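Local coordinates for protein putative dehydrogenase (Pseudomonas fluorescens, PDB 6UUG) that acts as the methanesulfinate monooxygenase (MsuC) of a two-component flavin-dependent system in bacterial sulfur assimilation, at residues Arg37-Glu42 and Ser67-Leu72; Ala41-Thr46 and Arg61-Asp66; Glu94-Lys97 and Ile102-Val105; Thr257-Gly262 and Arg384-His389. All blocks are in the same frame, centred on the assembly; numbering follows the deposited sequence.

Interaction 1: Arg37-Glu42 and Ser67-Leu72; sequences RQLAAE and SGLLAL
A small apolar contact joins Leu39, on helix 32-53, to Ser67 and Leu69, where the chain leaves helix 58-67 in the N-terminal helical domain. Leu39 does all the reaching from its side. Its side chain is extended, with CD1 anti to CA (chi2 176°), and this methyl rests against both partners. Leu39 CD1 lies 3.8 Å from Ser67 CB and 3.9 Å from Leu69 CD1, the two leucines meeting tip to tip. Of the serine's side-chain atoms, CB makes the closer approach to the methyl, while the hydroxyl is engaged in its own turn. Ser67 OG stands between the backbone N and the carbonyl carbon (chi1 70°), and from there accepts a nearly straight bond from Leu69 N (3.0 Å, 167°), which defines an ST turn. The same hydroxyl donates to the carbonyl O of Leu64, one turn back on helix 58-67, so two bonds grip it. Between the bonded residues Gly68 takes a positive phi, breaking the helical path and leading into the short 3-10 segment that carries Leu69. The apolar cluster extends beyond the pair: Leu39 also packs on Phe95 of helix 85-96 and on Ala63 and Leu64, while Leu69 touches Pro32 and Thr35 at the start of helix 32-53. The chemistry thus divides cleanly. Dispersion between methyl and methylene groups holds the helix against the turn, and the Ser67 hydroxyl is satisfied by Leu69 N and by Leu64 O of the preceding helix, which probably helps hold Ser67 and Leu69 in place and leaves the contact with Leu39 to carbon atoms.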
loop_
_atom_site.group_PDB
_atom_site.type_symbol
_atom_site.label_atom_id
_atom_site.label_comp_id
_atom_site.label_asym_id
_atom_site.label_seq_id
_atom_site.Cartn_x
_atom_site.Cartn_y
_atom_site.Cartn_z
ATOM N N ARG A 37 -23.103 20.877 -17.021
ATOM C CA ARG A 37 -23.004 19.525 -17.565
ATOM C C ARG A 37 -23.169 19.537 -19.081
ATOM O O ARG A 37 -22.524 18.759 -19.794
ATOM C CB ARG A 37 -24.037 18.607 -16.912
ATOM C CG ARG A 37 -23.760 18.313 -15.446
ATOM C CD ARG A 37 -25.022 17.927 -14.680
ATOM N NE ARG A 37 -25.355 16.512 -14.802
ATOM N N GLN A 38 -24.025 20.427 -19.581
ATOM C CA GLN A 38 -24.175 20.614 -21.018
ATOM C C GLN A 38 -22.884 21.133 -21.639
ATOM O O GLN A 38 -22.443 20.640 -22.680
ATOM C CB GLN A 38 -25.343 21.567 -21.262
ATOM C CG GLN A 38 -25.614 21.973 -22.676
ATOM C CD GLN A 38 -26.880 22.799 -22.750
ATOM O OE1 GLN A 38 -27.983 22.253 -22.790
ATOM N NE2 GLN A 38 -26.735 24.119 -22.721
ATOM N N LEU A 39 -22.271 22.145 -21.012
ATOM C CA LEU A 39 -20.987 22.655 -21.480
ATOM C C LEU A 39 -19.920 21.573 -21.430
ATOM O O LEU A 39 -19.112 21.438 -22.358
ATOM C CB LEU A 39 -20.539 23.842 -20.621
ATOM C CG LEU A 39 -21.130 25.229 -20.810
ATOM C CD1 LEU A 39 -20.552 26.140 -19.746
ATOM C CD2 LEU A 39 -20.784 25.735 -22.197
ATOM N N ALA A 40 -19.877 20.826 -20.322
ATOM C CA ALA A 40 -18.899 19.752 -20.175
ATOM C C ALA A 40 -18.997 18.755 -21.324
ATOM O O ALA A 40 -17.976 18.280 -21.832
ATOM C CB ALA A 40 -19.102 19.050 -18.830
ATOM N N ALA A 41 -20.221 18.422 -21.743
ATOM C CA ALA A 41 -20.395 17.526 -22.885
ATOM C C ALA A 41 -19.758 18.105 -24.147
ATOM O O ALA A 41 -19.099 17.384 -24.910
ATOM C CB ALA A 41 -21.883 17.244 -23.105
ATOM N N GLU A 42 -19.943 19.407 -24.385
ATOM C CA GLU A 42 -19.312 20.045 -25.537
ATOM C C GLU A 42 -17.797 20.080 -25.380
ATOM O O GLU A 42 -17.062 19.810 -26.340
ATOM C CB GLU A 42 -19.867 21.461 -25.732
ATOM C CG GLU A 42 -21.351 21.505 -26.043
ATOM N N SER A 67 -22.204 31.559 -21.008
ATOM C CA SER A 67 -23.042 30.689 -20.183
ATOM C C SER A 67 -23.677 31.404 -18.999
ATOM O O SER A 67 -24.666 30.904 -18.448
ATOM C CB SER A 67 -22.212 29.521 -19.645
ATOM O OG SER A 67 -21.277 29.993 -18.679
ATOM N N GLY A 68 -23.119 32.533 -18.577
ATOM C CA GLY A 68 -23.503 33.164 -17.338
ATOM C C GLY A 68 -22.754 32.681 -16.112
ATOM O O GLY A 68 -22.827 33.335 -15.064
ATOM N N LEU A 69 -22.027 31.567 -16.209
ATOM C CA LEU A 69 -21.459 30.963 -15.008
ATOM C C LEU A 69 -20.284 31.752 -14.433
ATOM O O LEU A 69 -19.851 31.445 -13.316
ATOM C CB LEU A 69 -21.038 29.514 -15.290
ATOM C CG LEU A 69 -22.155 28.538 -15.692
ATOM C CD1 LEU A 69 -21.588 27.184 -16.160
ATOM C CD2 LEU A 69 -23.160 28.323 -14.569
ATOM N N LEU A 70 -19.750 32.751 -15.141
ATOM C CA LEU A 70 -18.737 33.586 -14.495
ATOM C C LEU A 70 -19.318 34.432 -13.370
ATOM O O LEU A 70 -18.558 34.974 -12.559
ATOM C CB LEU A 70 -18.033 34.479 -15.512
ATOM C CG LEU A 70 -17.183 33.776 -16.570
ATOM C CD1 LEU A 70 -16.465 34.805 -17.439
ATOM C CD2 LEU A 70 -16.164 32.803 -15.940
ATOM N N ALA A 71 -20.642 34.537 -13.280
ATOM C CA ALA A 71 -21.303 35.240 -12.190
ATOM C C ALA A 71 -21.900 34.275 -11.169
ATOM O O ALA A 71 -22.721 34.682 -10.344
ATOM C CB ALA A 71 -22.390 36.172 -12.743
ATOM N N LEU A 72 -21.487 33.004 -11.206
ATOM C CA LEU A 72 -22.121 31.990 -10.364
ATOM C C LEU A 72 -22.001 32.331 -8.882
ATOM O O LEU A 72 -22.965 32.174 -8.118
ATOM C CB LEU A 72 -21.495 30.621 -10.656
ATOM C CG LEU A 72 -22.061 29.408 -9.914
ATOM C CD1 LEU A 72 -23.555 29.295 -10.191
ATOM C CD2 LEU A 72 -21.344 28.121 -10.373
#

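Interaction 2: Ala41-Thr46 and Arg61-Asp66; sequences AEFALT and RDALRD
With CG anti to the carbonyl carbon and beside its own backbone N (chi1 -66°), Phe43 projects its ring from helix 32-53 to meet Ala63 and Leu64 on helix 58-67. Leu64 has the same kind of first torsion (chi1 -71°), and its CD2 branch bends toward the ring although the side chain leaves the backbone at a slant to the neighbouring helix. Both partners arrive at the ring edge, near its plane, and neither stacks on a face. Phe43 CE1 lies 4.2 Å from Ala63 CB, and Phe43 CZ lies 4.4 Å from Leu64 CD2. The far rim of the phenyl group thus rests loosely against two consecutive residues, and Ile102 of helix 100-119 and Glu60 pack on Phe43 as well. The side chains of Asp62 and Arg65 do not touch 41-46. A weakly directed salt bridge links Arg65 NH1 to Asp62 OD1 at 3.1 Å, and Arg65 and Arg61 both reach Asp173. The two segments run roughly antiparallel, joined by a short loop that follows helix 32-53. This is an aromatic-aliphatic seam within a helical hairpin, part of the all-helical N-terminal domain of the acyl-CoA dehydrogenase fold.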
loop_
_atom_site.group_PDB
_atom_site.type_symbol
_atom_site.label_atom_id
_atom_site.label_comp_id
_atom_site.label_asym_id
_atom_site.label_seq_id
_atom_site.Cartn_x
_atom_site.Cartn_y
_atom_site.Cartn_z
ATOM N N ALA A 41 -20.221 18.422 -21.743
ATOM C CA ALA A 41 -20.395 17.526 -22.885
ATOM C C ALA A 41 -19.758 18.105 -24.147
ATOM O O ALA A 41 -19.099 17.384 -24.910
ATOM C CB ALA A 41 -21.883 17.244 -23.105
ATOM N N GLU A 42 -19.943 19.407 -24.385
ATOM C CA GLU A 42 -19.312 20.045 -25.537
ATOM C C GLU A 42 -17.797 20.080 -25.380
ATOM O O GLU A 42 -17.062 19.810 -26.340
ATOM C CB GLU A 42 -19.867 21.461 -25.732
ATOM C CG GLU A 42 -21.351 21.505 -26.043
ATOM N N PHE A 43 -17.310 20.402 -24.174
ATOM C CA PHE A 43 -15.869 20.400 -23.943
ATOM C C PHE A 43 -15.275 19.021 -24.202
ATOM O O PHE A 43 -14.177 18.906 -24.757
ATOM C CB PHE A 43 -15.553 20.844 -22.510
ATOM C CG PHE A 43 -15.905 22.278 -22.208
ATOM C CD1 PHE A 43 -16.116 23.200 -23.228
ATOM C CD2 PHE A 43 -16.006 22.705 -20.894
ATOM C CE1 PHE A 43 -16.433 24.508 -22.943
ATOM C CE2 PHE A 43 -16.330 24.021 -20.600
ATOM C CZ PHE A 43 -16.538 24.921 -21.622
ATOM N N ALA A 44 -15.990 17.960 -23.812
ATOM C CA ALA A 44 -15.447 16.609 -23.933
ATOM C C ALA A 44 -15.144 16.247 -25.380
ATOM O O ALA A 44 -14.271 15.412 -25.639
ATOM C CB ALA A 44 -16.417 15.588 -23.337
ATOM N N LEU A 45 -15.842 16.867 -26.332
ATOM C CA LEU A 45 -15.652 16.522 -27.737
ATOM C C LEU A 45 -14.262 16.888 -28.243
ATOM O O LEU A 45 -13.735 16.209 -29.133
ATOM C CB LEU A 45 -16.722 17.203 -28.582
ATOM C CG LEU A 45 -18.159 16.772 -28.292
ATOM C CD1 LEU A 45 -19.115 17.548 -29.180
ATOM C CD2 LEU A 45 -18.323 15.284 -28.510
ATOM N N THR A 46 -13.655 17.944 -27.703
ATOM C CA THR A 46 -12.336 18.401 -28.127
ATOM C C THR A 46 -11.271 18.272 -27.045
ATOM O O THR A 46 -10.142 18.721 -27.256
ATOM C CB THR A 46 -12.409 19.865 -28.580
ATOM O OG1 THR A 46 -12.806 20.683 -27.468
ATOM C CG2 THR A 46 -13.422 20.037 -29.701
ATOM N N ARG A 61 -13.293 29.296 -23.260
ATOM C CA ARG A 61 -13.423 30.422 -22.343
ATOM C C ARG A 61 -14.560 31.342 -22.768
ATOM O O ARG A 61 -15.304 31.849 -21.922
ATOM C CB ARG A 61 -12.099 31.185 -22.255
ATOM C CG ARG A 61 -10.950 30.369 -21.637
ATOM C CD ARG A 61 -9.608 31.087 -21.739
ATOM N NE ARG A 61 -9.630 32.349 -21.015
ATOM C CZ ARG A 61 -9.300 32.490 -19.735
ATOM N NH1 ARG A 61 -8.898 31.439 -19.016
ATOM N NH2 ARG A 61 -9.375 33.687 -19.168
ATOM N N ASP A 62 -14.728 31.557 -24.081
ATOM C CA ASP A 62 -15.866 32.353 -24.542
ATOM C C ASP A 62 -17.188 31.647 -24.252
ATOM O O ASP A 62 -18.188 32.298 -23.927
ATOM C CB ASP A 62 -15.741 32.654 -26.041
ATOM C CG ASP A 62 -14.688 33.713 -26.346
ATOM O OD1 ASP A 62 -14.286 34.461 -25.424
ATOM O OD2 ASP A 62 -14.265 33.793 -27.520
ATOM N N ALA A 63 -17.213 30.317 -24.368
ATOM C CA ALA A 63 -18.414 29.568 -24.015
ATOM C C ALA A 63 -18.773 29.754 -22.545
ATOM O O ALA A 63 -19.955 29.804 -22.192
ATOM C CB ALA A 63 -18.224 28.087 -24.341
ATOM N N LEU A 64 -17.766 29.846 -21.672
ATOM C CA LEU A 64 -18.022 30.190 -20.274
ATOM C C LEU A 64 -18.580 31.603 -20.143
ATOM O O LEU A 64 -19.524 31.834 -19.377
ATOM C CB LEU A 64 -16.737 30.039 -19.450
ATOM C CG LEU A 64 -16.263 28.600 -19.223
ATOM C CD1 LEU A 64 -14.913 28.605 -18.502
ATOM C CD2 LEU A 64 -17.279 27.833 -18.415
ATOM N N ARG A 65 -18.014 32.561 -20.881
ATOM C CA ARG A 65 -18.542 33.927 -20.864
ATOM C C ARG A 65 -20.027 33.956 -21.207
ATOM O O ARG A 65 -20.832 34.568 -20.495
ATOM C CB ARG A 65 -17.757 34.808 -21.836
ATOM C CG ARG A 65 -16.385 35.204 -21.348
ATOM C CD ARG A 65 -15.655 36.051 -22.370
ATOM N NE ARG A 65 -14.424 36.567 -21.787
ATOM C CZ ARG A 65 -13.230 35.997 -21.910
ATOM N NH1 ARG A 65 -13.076 34.899 -22.642
ATOM N NH2 ARG A 65 -12.178 36.542 -21.312
ATOM N N ASP A 66 -20.415 33.260 -22.278
ATOM C CA ASP A 66 -21.802 33.274 -22.729
ATOM C C ASP A 66 -22.734 32.490 -21.811
ATOM O O ASP A 66 -23.940 32.744 -21.818
ATOM C CB ASP A 66 -21.874 32.729 -24.154
ATOM C CG ASP A 66 -21.127 33.606 -25.148
ATOM O OD1 ASP A 66 -20.877 34.790 -24.824
ATOM O OD2 ASP A 66 -20.792 33.115 -26.246
#

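Interaction 3: Glu94-Lys97 and Ile102-Val105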
loop_
_atom_site.group_PDB
_atom_site.type_symbol
_atom_site.label_atom_id
_atom_site.label_comp_id
_atom_site.label_asym_id
_atom_site.label_seq_id
_atom_site.Cartn_x
_atom_site.Cartn_y
_atom_site.Cartn_z
ATOM N N GLU A 94 -17.457 19.234 -11.762
ATOM C CA GLU A 94 -18.074 18.733 -12.988
ATOM C C GLU A 94 -17.208 19.021 -14.209
ATOM O O GLU A 94 -17.064 18.169 -15.091
ATOM C CB GLU A 94 -19.459 19.352 -13.165
ATOM C CG GLU A 94 -20.245 18.744 -14.311
ATOM C CD GLU A 94 -20.738 17.340 -14.007
ATOM O OE1 GLU A 94 -20.903 16.997 -12.816
ATOM O OE2 GLU A 94 -20.968 16.575 -14.967
ATOM N N PHE A 95 -16.623 20.224 -14.283
ATOM C CA PHE A 95 -15.723 20.524 -15.397
ATOM C C PHE A 95 -14.490 19.630 -15.349
ATOM O O PHE A 95 -14.032 19.134 -16.384
ATOM C CB PHE A 95 -15.294 21.989 -15.376
ATOM C CG PHE A 95 -16.370 22.953 -15.799
ATOM C CD1 PHE A 95 -17.299 22.594 -16.760
ATOM C CD2 PHE A 95 -16.441 24.211 -15.233
ATOM C CE1 PHE A 95 -18.301 23.490 -17.149
ATOM C CE2 PHE A 95 -17.429 25.113 -15.625
ATOM C CZ PHE A 95 -18.352 24.743 -16.581
ATOM N N ALA A 96 -13.966 19.381 -14.147
ATOM C CA ALA A 96 -12.736 18.604 -14.008
ATOM C C ALA A 96 -12.882 17.160 -14.477
ATOM O O ALA A 96 -11.869 16.526 -14.799
ATOM C CB ALA A 96 -12.258 18.639 -12.556
ATOM N N LYS A 97 -14.107 16.631 -14.531
ATOM C CA LYS A 97 -14.295 15.286 -15.062
ATOM C C LYS A 97 -13.857 15.195 -16.519
ATOM O O LYS A 97 -13.393 14.132 -16.956
ATOM C CB LYS A 97 -15.755 14.864 -14.937
ATOM C CG LYS A 97 -16.254 14.734 -13.522
ATOM C CD LYS A 97 -17.764 14.462 -13.511
ATOM C CE LYS A 97 -18.272 14.396 -12.113
ATOM N NZ LYS A 97 -19.697 13.901 -12.080
ATOM N N ILE A 102 -9.784 23.723 -17.854
ATOM C CA ILE A 102 -10.939 24.611 -17.779
ATOM C C ILE A 102 -11.458 24.675 -16.348
ATOM O O ILE A 102 -11.816 25.751 -15.846
ATOM C CB ILE A 102 -12.016 24.142 -18.776
ATOM C CG1 ILE A 102 -11.623 24.591 -20.184
ATOM C CG2 ILE A 102 -13.392 24.686 -18.418
ATOM C CD1 ILE A 102 -11.624 26.108 -20.352
ATOM N N ALA A 103 -11.487 23.530 -15.655
ATOM C CA ALA A 103 -11.934 23.548 -14.265
ATOM C C ALA A 103 -11.051 24.459 -13.427
ATOM O O ALA A 103 -11.546 25.193 -12.564
ATOM C CB ALA A 103 -11.940 22.132 -13.692
ATOM N N HIS A 104 -9.740 24.429 -13.682
ATOM C CA HIS A 104 -8.779 25.225 -12.918
ATOM C C HIS A 104 -8.988 26.720 -13.122
ATOM O O HIS A 104 -9.049 27.483 -12.155
ATOM C CB HIS A 104 -7.367 24.814 -13.332
ATOM C CG HIS A 104 -6.272 25.345 -12.456
ATOM N ND1 HIS A 104 -5.067 24.688 -12.322
ATOM C CD2 HIS A 104 -6.177 26.460 -11.695
ATOM C CE1 HIS A 104 -4.279 25.374 -11.513
ATOM N NE2 HIS A 104 -4.927 26.456 -11.121
ATOM N N VAL A 105 -9.061 27.167 -14.376
ATOM C CA VAL A 105 -9.206 28.604 -14.587
ATOM C C VAL A 105 -10.583 29.075 -14.159
ATOM O O VAL A 105 -10.726 30.208 -13.703
ATOM C CB VAL A 105 -8.913 28.990 -16.047
ATOM C CG1 VAL A 105 -7.422 28.820 -16.320
ATOM C CG2 VAL A 105 -9.765 28.188 -17.001
#
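Ile102, which meets Phe95 across this contact, has its backbone N held by a hydrogen bond to the carboxylate oxygen OD1 of Asp99, fixing the first turn of helix 100-119. The contact itself is apolar and tight. Its centre is Ala103, whose methyl fits against the backbone of helix 85-96: Ala103 CB lies 3.4 Å from Ala96 N and 3.7 Å from Ala96 CB. The same methyl approaches Phe95 CB at 3.8 Å, so a single small side chain touches two consecutive residues. Because nothing larger than a methyl stands between them, the helices come very close, with the CA atoms of Phe95 and Ala103 only 5.0 Å apart. Phe95 CG is beside the backbone N and anti to the carbonyl carbon (chi1 -74°), which carries the ring away from Ala103 after its CB has made contact. Ile102 CG2 approaches that ring obliquely, 4.3 Å from Phe95 CG and displaced toward the rim. Beyond the contact, the Phe95 ring also packs edge-to-face with Phe106 and touches Ala36 and Leu64. The close pairing of helices 85-96 and 100-119, joined by a short connection, lies deep in the chain: helices 32-53 and 58-67 supply side chains around Phe95 and Ile102, while His104, its ND1 bonded to Gln213, packs on Met259 of helix 247-277.

Interaction 4: Thr257-Gly262 and Arg384-His389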
loop_
_atom_site.group_PDB
_atom_site.type_symbol
_atom_site.label_atom_id
_atom_site.label_comp_id
_atom_site.label_asym_id
_atom_site.label_seq_id
_atom_site.Cartn_x
_atom_site.Cartn_y
_atom_site.Cartn_z
ATOM N N THR A 257 -9.178 20.656 -4.327
ATOM C CA THR A 257 -9.692 19.366 -3.880
ATOM C C THR A 257 -10.849 18.903 -4.757
ATOM O O THR A 257 -10.917 17.725 -5.125
ATOM C CB THR A 257 -10.127 19.438 -2.412
ATOM O OG1 THR A 257 -9.000 19.759 -1.587
ATOM C CG2 THR A 257 -10.684 18.088 -1.949
ATOM N N HIS A 258 -11.785 19.809 -5.075
ATOM C CA HIS A 258 -12.887 19.444 -5.964
ATOM C C HIS A 258 -12.380 19.075 -7.352
ATOM O O HIS A 258 -12.956 18.200 -8.015
ATOM C CB HIS A 258 -13.902 20.591 -6.050
ATOM C CG HIS A 258 -14.872 20.617 -4.917
ATOM N ND1 HIS A 258 -14.534 21.021 -3.646
ATOM C CD2 HIS A 258 -16.186 20.275 -4.872
ATOM C CE1 HIS A 258 -15.602 20.934 -2.864
ATOM N NE2 HIS A 258 -16.618 20.485 -3.586
ATOM N N MET A 259 -11.330 19.760 -7.825
ATOM C CA MET A 259 -10.694 19.393 -9.092
ATOM C C MET A 259 -10.163 17.967 -9.043
ATOM O O MET A 259 -10.341 17.187 -9.993
ATOM C CB MET A 259 -9.541 20.354 -9.422
ATOM C CG MET A 259 -9.929 21.760 -9.827
ATOM S SD MET A 259 -8.490 22.878 -9.843
ATOM C CE MET A 259 -7.332 21.952 -10.843
ATOM N N PHE A 260 -9.452 17.628 -7.957
ATOM C CA PHE A 260 -8.871 16.298 -7.818
ATOM C C PHE A 260 -9.942 15.218 -7.873
ATOM O O PHE A 260 -9.767 14.181 -8.525
ATOM C CB PHE A 260 -8.103 16.180 -6.492
ATOM C CG PHE A 260 -6.912 17.115 -6.346
ATOM C CD1 PHE A 260 -6.461 17.900 -7.393
ATOM C CD2 PHE A 260 -6.248 17.196 -5.119
ATOM C CE1 PHE A 260 -5.350 18.762 -7.228
ATOM C CE2 PHE A 260 -5.154 18.052 -4.954
ATOM C CZ PHE A 260 -4.713 18.826 -6.011
ATOM N N LEU A 261 -11.041 15.421 -7.143
ATOM C CA LEU A 261 -12.127 14.450 -7.178
ATOM C C LEU A 261 -12.719 14.344 -8.579
ATOM O O LEU A 261 -12.922 13.237 -9.091
ATOM C CB LEU A 261 -13.208 14.820 -6.156
ATOM C CG LEU A 261 -14.529 14.050 -6.247
ATOM C CD1 LEU A 261 -14.340 12.557 -6.074
ATOM C CD2 LEU A 261 -15.460 14.590 -5.142
ATOM N N GLY A 262 -12.977 15.488 -9.221
ATOM C CA GLY A 262 -13.504 15.471 -10.582
ATOM C C GLY A 262 -12.615 14.713 -11.557
ATOM O O GLY A 262 -13.101 13.937 -12.380
ATOM N N ARG A 384 -1.170 14.342 -11.303
ATOM C CA ARG A 384 0.208 14.301 -10.816
ATOM C C ARG A 384 0.799 15.697 -10.703
ATOM O O ARG A 384 1.531 15.991 -9.750
ATOM C CB ARG A 384 1.087 13.448 -11.748
ATOM C CG ARG A 384 2.598 13.429 -11.406
ATOM C CD ARG A 384 2.903 12.613 -10.150
ATOM N NE ARG A 384 2.471 13.323 -8.938
ATOM C CZ ARG A 384 2.570 12.862 -7.697
ATOM N NH1 ARG A 384 2.067 13.581 -6.679
ATOM N NH2 ARG A 384 3.148 11.687 -7.456
ATOM N N THR A 385 0.538 16.550 -11.696
ATOM C CA THR A 385 1.084 17.904 -11.700
ATOM C C THR A 385 0.495 18.732 -10.563
ATOM O O THR A 385 1.215 19.429 -9.835
ATOM C CB THR A 385 0.787 18.582 -13.049
ATOM O OG1 THR A 385 1.330 17.801 -14.121
ATOM C CG2 THR A 385 1.391 19.973 -13.090
ATOM N N GLN A 386 -0.816 18.670 -10.398
ATOM C CA GLN A 386 -1.472 19.595 -9.477
ATOM C C GLN A 386 -1.368 19.175 -8.017
ATOM O O GLN A 386 -1.602 20.006 -7.132
ATOM C CB GLN A 386 -2.938 19.754 -9.853
ATOM C CG GLN A 386 -3.172 20.770 -10.955
ATOM C CD GLN A 386 -2.437 22.105 -10.712
ATOM O OE1 GLN A 386 -1.779 22.638 -11.609
ATOM N NE2 GLN A 386 -2.544 22.632 -9.498
ATOM N N THR A 387 -1.038 17.919 -7.736
ATOM C CA THR A 387 -0.888 17.494 -6.349
ATOM C C THR A 387 0.469 17.858 -5.757
ATOM O O THR A 387 0.670 17.629 -4.562
ATOM C CB THR A 387 -1.098 15.982 -6.214
ATOM O OG1 THR A 387 -0.252 15.307 -7.148
ATOM C CG2 THR A 387 -2.546 15.582 -6.474
ATOM N N LEU A 388 1.391 18.439 -6.543
ATOM C CA LEU A 388 2.740 18.734 -6.067
ATOM C C LEU A 388 2.926 20.147 -5.533
ATOM O O LEU A 388 3.934 20.409 -4.865
ATOM C CB LEU A 388 3.754 18.538 -7.191
ATOM C CG LEU A 388 3.857 17.120 -7.734
ATOM C CD1 LEU A 388 4.786 17.101 -8.953
ATOM C CD2 LEU A 388 4.335 16.187 -6.635
ATOM N N HIS A 389 2.008 21.056 -5.826
ATOM C CA HIS A 389 2.255 22.438 -5.438
ATOM C C HIS A 389 2.089 22.682 -3.945
ATOM O O HIS A 389 2.554 23.711 -3.451
ATOM C CB HIS A 389 1.359 23.358 -6.263
ATOM C CG HIS A 389 1.739 23.404 -7.711
ATOM N ND1 HIS A 389 2.608 24.343 -8.223
ATOM C CD2 HIS A 389 1.395 22.605 -8.749
ATOM C CE1 HIS A 389 2.771 24.130 -9.517
ATOM N NE2 HIS A 389 2.042 23.084 -9.862
#
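Two kinds of interaction bring the Phe260 ring against Gln386 and Thr387, and a third orders the loop. The first is a CH-pi contact. Thr387 CG2 lies over one face of the ring, 4.1 Å from the Phe260 centroid and 18° off the ring normal. Thr387 OG1 is between the backbone N and the carbonyl carbon (chi1 52°), a torsion that leaves CG2 beside the N and able to reach the phenyl face. The second is packing at the ring's rim. Phe260 CE1 lies 3.7 Å from Gln386 CB, and Phe260 CZ lies 3.5 Å from the backbone O of Gln386, which meets the ring edge near its plane. The two side chains cross at about a right angle. The glutamine's amide makes no close contact with the ring. The third is polar and stays on the 378-389 side. Arg384 NH1 donates to Thr387 OG1 at 2.9 Å, tilted from the guanidinium plane, and OG1 itself donates to Leu383 O, while the threonine methyl lies on the ring. Ser351 of helix 333-360 packs on both Phe260 and Thr387. The same segment also reaches a second subunit: Arg384 packs on Phe362 and Thr385 on Thr370 of that chain. The arrangement belongs to the C-terminal helical bundle of the acyl-CoA dehydrogenase fold, where the end of helix 378-386 meets the long helix 247-277 close to a subunit boundary.

Interactions 1 and 2 share helix 32-53 and touch through Leu39 and Leu64, so they are two ends of one apolar seam in the N-terminal domain. Interactions 2, 3 and 4 are buried, interaction 1 only partly. Interaction 3 lies nearer the centre of the chain and continues that seam: Phe95 meets Leu64, Leu69 and Phe43. It also touches interaction 4 through Ala96 and His104 against Met259, thereby joining the N-terminal helices to the C-terminal bundle. Chemistry shifts accordingly, from aliphatic tips and a ring edge farther from the chain's centre, through close methyl packing, to a CH-pi contact on a ring face, with a subunit boundary beyond the 384-389 segment.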